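Topoisomerase I-like protein (Leishmania donovani, PDB 2B9S) probably relaxes supercoiled DNA by cutting and rejoining one strand, as the large subunit of a heterodimeric type IB topoisomerase. Local coordinates at residues 61-66 and 160-165. Numbering follows the deposited sequence.
With nucleotides of chain C.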
ATOM      1  N   THR D  61      -3.203 -23.141  16.136  1.00 23.43           N
ATOM      2  CA  THR D  61      -4.572 -22.662  15.958  1.00 21.69           C
ATOM      3  C   THR D  61      -4.645 -21.715  14.764  1.00 20.37           C
ATOM      4  O   THR D  61      -5.638 -21.686  14.067  1.00 22.36           O
ATOM      5  CB  THR D  61      -5.125 -21.962  17.281  1.00 22.25           C
ATOM      6  OG1 THR D  61      -5.037 -22.875  18.385  1.00 20.09           O
ATOM      7  CG2 THR D  61      -6.588 -21.494  17.144  1.00 17.78           C
ATOM      8  N   MET D  62      -3.605 -20.921  14.562  1.00 22.30           N
ATOM      9  CA  MET D  62      -3.521 -19.982  13.439  1.00 23.20           C
ATOM     10  C   MET D  62      -3.711 -20.680  12.075  1.00 21.91           C
ATOM     11  O   MET D  62      -4.494 -20.236  11.242  1.00 22.93           O
ATOM     12  CB  MET D  62      -2.176 -19.262  13.472  1.00 23.48           C
ATOM     13  CG  MET D  62      -2.070 -18.128  14.440  1.00 22.57           C
ATOM     14  SD  MET D  62      -0.348 -17.601  14.538  1.00 24.77           S
ATOM     15  CE  MET D  62      -0.501 -16.537  15.995  1.00 22.95           C
ATOM     16  N   PHE D  63      -3.003 -21.784  11.894  1.00 22.83           N
ATOM     17  CA  PHE D  63      -3.095 -22.668  10.739  1.00 25.11           C
ATOM     18  C   PHE D  63      -4.416 -23.455  10.660  1.00 27.15           C
ATOM     19  O   PHE D  63      -5.103 -23.418   9.628  1.00 28.23           O
ATOM     20  CB  PHE D  63      -1.911 -23.648  10.804  1.00 24.80           C
ATOM     21  CG  PHE D  63      -1.778 -24.567   9.596  1.00 25.14           C
ATOM     22  CD1 PHE D  63      -1.372 -24.071   8.355  1.00 24.10           C
ATOM     23  CD2 PHE D  63      -2.033 -25.929   9.715  1.00 25.37           C
ATOM     24  CE1 PHE D  63      -1.231 -24.909   7.255  1.00 24.13           C
ATOM     25  CE2 PHE D  63      -1.887 -26.787   8.604  1.00 25.79           C
ATOM     26  CZ  PHE D  63      -1.482 -26.270   7.382  1.00 24.77           C
ATOM     27  N   ALA D  64      -4.749 -24.167  11.744  1.00 26.60           N
ATOM     28  CA  ALA D  64      -5.975 -24.990  11.854  1.00 26.57           C
ATOM     29  C   ALA D  64      -7.234 -24.284  11.391  1.00 25.63           C
ATOM     30  O   ALA D  64      -8.095 -24.873  10.745  1.00 29.10           O
ATOM     31  CB  ALA D  64      -6.163 -25.496  13.322  1.00 23.84           C
ATOM     32  N   VAL D  65      -7.321 -23.022  11.772  1.00 26.60           N
ATOM     33  CA  VAL D  65      -8.440 -22.106  11.556  1.00 26.99           C
ATOM     34  C   VAL D  65      -8.560 -21.665  10.078  1.00 29.84           C
ATOM     35  O   VAL D  65      -9.644 -21.254   9.604  1.00 28.37           O
ATOM     36  CB  VAL D  65      -8.176 -20.926  12.521  1.00 29.32           C
ATOM     37  CG1 VAL D  65      -8.376 -19.560  11.900  1.00 30.25           C
ATOM     38  CG2 VAL D  65      -8.901 -21.114  13.865  1.00 28.69           C
ATOM     39  N   MET D  66      -7.448 -21.801   9.344  1.00 29.79           N
ATOM     40  CA  MET D  66      -7.374 -21.421   7.925  1.00 29.77           C
ATOM     41  C   MET D  66      -7.706 -22.548   6.946  1.00 28.77           C
ATOM     42  O   MET D  66      -7.435 -22.411   5.763  1.00 28.30           O
ATOM     43  CB  MET D  66      -5.988 -20.851   7.601  1.00 27.63           C
ATOM     44  CG  MET D  66      -5.756 -19.470   8.191  1.00 28.05           C
ATOM     45  SD  MET D  66      -4.190 -18.745   7.657  1.00 30.86           S
ATOM     46  CE  MET D  66      -4.527 -18.448   5.898  1.00 25.79           C
ATOM     47  N   PRO D 160      -0.240 -11.085  16.081  1.00 21.82           N
ATOM     48  CA  PRO D 160       0.552 -12.141  15.456  1.00 21.69           C
ATOM     49  C   PRO D 160      -0.266 -12.983  14.457  1.00 23.46           C
ATOM     50  O   PRO D 160      -1.492 -13.108  14.576  1.00 22.17           O
ATOM     51  CB  PRO D 160       1.028 -13.001  16.635  1.00 21.11           C
ATOM     52  CG  PRO D 160       0.217 -12.550  17.853  1.00 22.84           C
ATOM     53  CD  PRO D 160      -0.288 -11.179  17.556  1.00 22.90           C
ATOM     54  N   GLY D 161       0.414 -13.556  13.473  1.00 19.86           N
ATOM     55  CA  GLY D 161      -0.294 -14.372  12.515  1.00 20.74           C
ATOM     56  C   GLY D 161       0.640 -14.970  11.508  1.00 19.09           C
ATOM     57  O   GLY D 161       1.827 -14.649  11.481  1.00 19.39           O
ATOM     58  N   LEU D 162       0.094 -15.866  10.699  1.00 19.41           N
ATOM     59  CA  LEU D 162       0.808 -16.448   9.565  1.00 19.01           C
ATOM     60  C   LEU D 162       0.833 -15.440   8.420  1.00 18.23           C
ATOM     61  O   LEU D 162      -0.218 -14.972   7.967  1.00 20.28           O
ATOM     62  CB  LEU D 162       0.128 -17.765   9.148  1.00 18.23           C
ATOM     63  CG  LEU D 162      -0.025 -18.782  10.281  1.00 19.82           C
ATOM     64  CD1 LEU D 162      -0.633 -20.148   9.768  1.00 16.00           C
ATOM     65  CD2 LEU D 162       1.347 -18.935  11.016  1.00 15.68           C
ATOM     66  N   PHE D 163       2.035 -15.075   7.992  1.00 21.08           N
ATOM     67  CA  PHE D 163       2.253 -14.060   6.939  1.00 21.00           C
ATOM     68  C   PHE D 163       1.472 -14.271   5.640  1.00 22.10           C
ATOM     69  O   PHE D 163       1.662 -15.271   4.950  1.00 22.08           O
ATOM     70  CB  PHE D 163       3.747 -13.952   6.612  1.00 19.03           C
ATOM     71  CG  PHE D 163       4.068 -12.927   5.536  1.00 18.34           C
ATOM     72  CD1 PHE D 163       4.663 -13.310   4.332  1.00 17.35           C
ATOM     73  CD2 PHE D 163       3.768 -11.590   5.730  1.00 18.86           C
ATOM     74  CE1 PHE D 163       4.959 -12.375   3.362  1.00 18.02           C
ATOM     75  CE2 PHE D 163       4.061 -10.635   4.765  1.00 16.93           C
ATOM     76  CZ  PHE D 163       4.655 -11.025   3.582  1.00 18.92           C
ATOM     77  N   ARG D 164       0.623 -13.300   5.299  1.00 24.75           N
ATOM     78  CA  ARG D 164      -0.200 -13.383   4.094  1.00 25.20           C
ATOM     79  C   ARG D 164       0.403 -12.632   2.918  1.00 24.67           C
ATOM     80  O   ARG D 164      -0.020 -11.527   2.561  1.00 22.43           O
ATOM     81  CB  ARG D 164      -1.672 -13.038   4.384  1.00 27.61           C
ATOM     82  CG  ARG D 164      -2.329 -14.185   5.168  1.00 31.56           C
ATOM     83  CD  ARG D 164      -3.441 -13.760   6.098  1.00 34.07           C
ATOM     84  NE  ARG D 164      -4.735 -13.881   5.456  1.00 38.66           N
ATOM     85  CZ  ARG D 164      -5.713 -14.706   5.814  1.00 39.76           C
ATOM     86  NH1 ARG D 164      -5.589 -15.526   6.851  1.00 41.01           N
ATOM     87  NH2 ARG D 164      -6.842 -14.689   5.121  1.00 41.38           N
ATOM     88  N   GLY D 165       1.409 -13.262   2.315  1.00 23.39           N
ATOM     89  CA  GLY D 165       2.052 -12.704   1.149  1.00 22.75           C
ATOM     90  C   GLY D 165       1.196 -12.824  -0.092  1.00 22.69           C
ATOM     91  O   GLY D 165       0.501 -13.816  -0.295  1.00 22.65           O
TER
ATOM     92  P    DA C  13       1.563  -7.651   6.876  1.00 23.26           P
ATOM     93  OP1  DA C  13       0.974  -8.764   7.641  1.00 26.12           O
ATOM     94  OP2  DA C  13       2.805  -7.049   7.325  1.00 25.38           O
ATOM     95  O5'  DA C  13       1.772  -8.109   5.347  1.00 25.34           O
ATOM     96  C5'  DA C  13       0.684  -8.566   4.540  1.00 23.03           C
ATOM     97  C4'  DA C  13       0.825  -7.970   3.155  1.00 22.17           C
ATOM     98  O4'  DA C  13       0.348  -6.604   3.118  1.00 21.89           O
ATOM     99  C3'  DA C  13       2.253  -7.910   2.624  1.00 21.60           C
ATOM    100  O3'  DA C  13       2.167  -8.454   1.340  1.00 19.45           O
ATOM    101  C2'  DA C  13       2.646  -6.408   2.697  1.00 19.16           C
ATOM    102  C1'  DA C  13       1.288  -5.752   2.467  1.00 19.54           C
ATOM    103  N9   DA C  13       1.155  -4.424   3.067  1.00 19.23           N
ATOM    104  C8   DA C  13       1.326  -4.151   4.404  1.00 17.09           C
ATOM    105  N7   DA C  13       1.170  -2.890   4.700  1.00 17.82           N
ATOM    106  C5   DA C  13       0.834  -2.303   3.479  1.00 18.10           C
ATOM    107  C6   DA C  13       0.541  -0.958   3.122  1.00 17.85           C
ATOM    108  N6   DA C  13       0.487   0.035   4.011  1.00 18.24           N
ATOM    109  N1   DA C  13       0.285  -0.682   1.830  1.00 17.59           N
ATOM    110  C2   DA C  13       0.306  -1.699   0.928  1.00 18.03           C
ATOM    111  N3   DA C  13       0.576  -2.994   1.144  1.00 18.91           N
ATOM    112  C4   DA C  13       0.837  -3.235   2.450  1.00 17.30           C
ATOM    113  P    DA C  14       3.433  -8.544   0.362  1.00 19.96           P
ATOM    114  OP1  DA C  14       3.184  -9.672  -0.553  1.00 18.01           O
ATOM    115  OP2  DA C  14       4.650  -8.573   1.169  1.00 20.61           O
ATOM    116  O5'  DA C  14       3.318  -7.157  -0.399  1.00 19.21           O
ATOM    117  C5'  DA C  14       2.492  -6.982  -1.560  1.00 17.94           C
ATOM    118  C4'  DA C  14       2.901  -5.672  -2.208  1.00 17.25           C
ATOM    119  O4'  DA C  14       2.739  -4.560  -1.278  1.00 19.61           O
ATOM    120  C3'  DA C  14       4.367  -5.623  -2.585  1.00 18.27           C
ATOM    121  O3'  DA C  14       4.466  -4.965  -3.839  1.00 20.41           O
ATOM    122  C2'  DA C  14       5.014  -4.802  -1.454  1.00 18.05           C
ATOM    123  C1'  DA C  14       3.922  -3.765  -1.187  1.00 16.85           C
ATOM    124  N9   DA C  14       4.004  -3.037   0.101  1.00 16.83           N
ATOM    125  C8   DA C  14       4.323  -3.524   1.354  1.00 16.00           C
ATOM    126  N7   DA C  14       4.298  -2.616   2.331  1.00 14.56           N
ATOM    127  C5   DA C  14       3.954  -1.441   1.658  1.00 14.59           C
ATOM    128  C6   DA C  14       3.742  -0.102   2.080  1.00 14.94           C
ATOM    129  N6   DA C  14       3.867   0.345   3.337  1.00 15.45           N
ATOM    130  N1   DA C  14       3.406   0.815   1.150  1.00 15.78           N
ATOM    131  C2   DA C  14       3.247   0.430  -0.126  1.00 16.19           C
ATOM    132  N3   DA C  14       3.410  -0.803  -0.634  1.00 17.65           N
ATOM    133  C4   DA C  14       3.763  -1.694   0.305  1.00 14.91           C
TER
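Leu162, in the short strand 161-162, points its side chain at the C-terminal part of helix 54-64 and meets Met62 and Phe63 there. Its CD1 methyl reaches the helix backbone, 3.6 Å from Phe63 N, and lies at the edge of the Phe63 ring. Leu162 CG is 3.9 Å from Met62 CB. Phe77 and Phe81 of helix 75-89 also touch Leu162, and the Phe63 ring stacks with Phe81.

The Met62 side chain extends past Gly161 to Pro160. With CG anti to the carbonyl carbon (chi1 -80°) and the rest of its chain extended, it brings SD to 3.8 Å from Gly161 CA and CE to 3.9 Å from Pro160 CB.

Beyond the apolar group, Met66 and Arg164 approach from opposite directions. A bend at chi3 (69°) turns the Met66 methyl toward the guanidinium, which it meets obliquely, with CE 3.3 Å from Arg164 NH1. NH2 of the same guanidinium makes a long, weak ion pair with a DNA phosphate.

On the DNA side, Phe163 has its CZ 3.4 Å from OP2 of DA14 of chain C, at the ring edge, and its CE2 near O5' of DA13 of chain C.

No hydrogen bond crosses between 61-66 and 160-165. Van der Waals packing therefore joins the helix to a segment whose residues 163-165 lie beside the DNA backbone; the nearest DNA atoms to them are sugar and phosphate atoms, so this contact offers no reading of the bases.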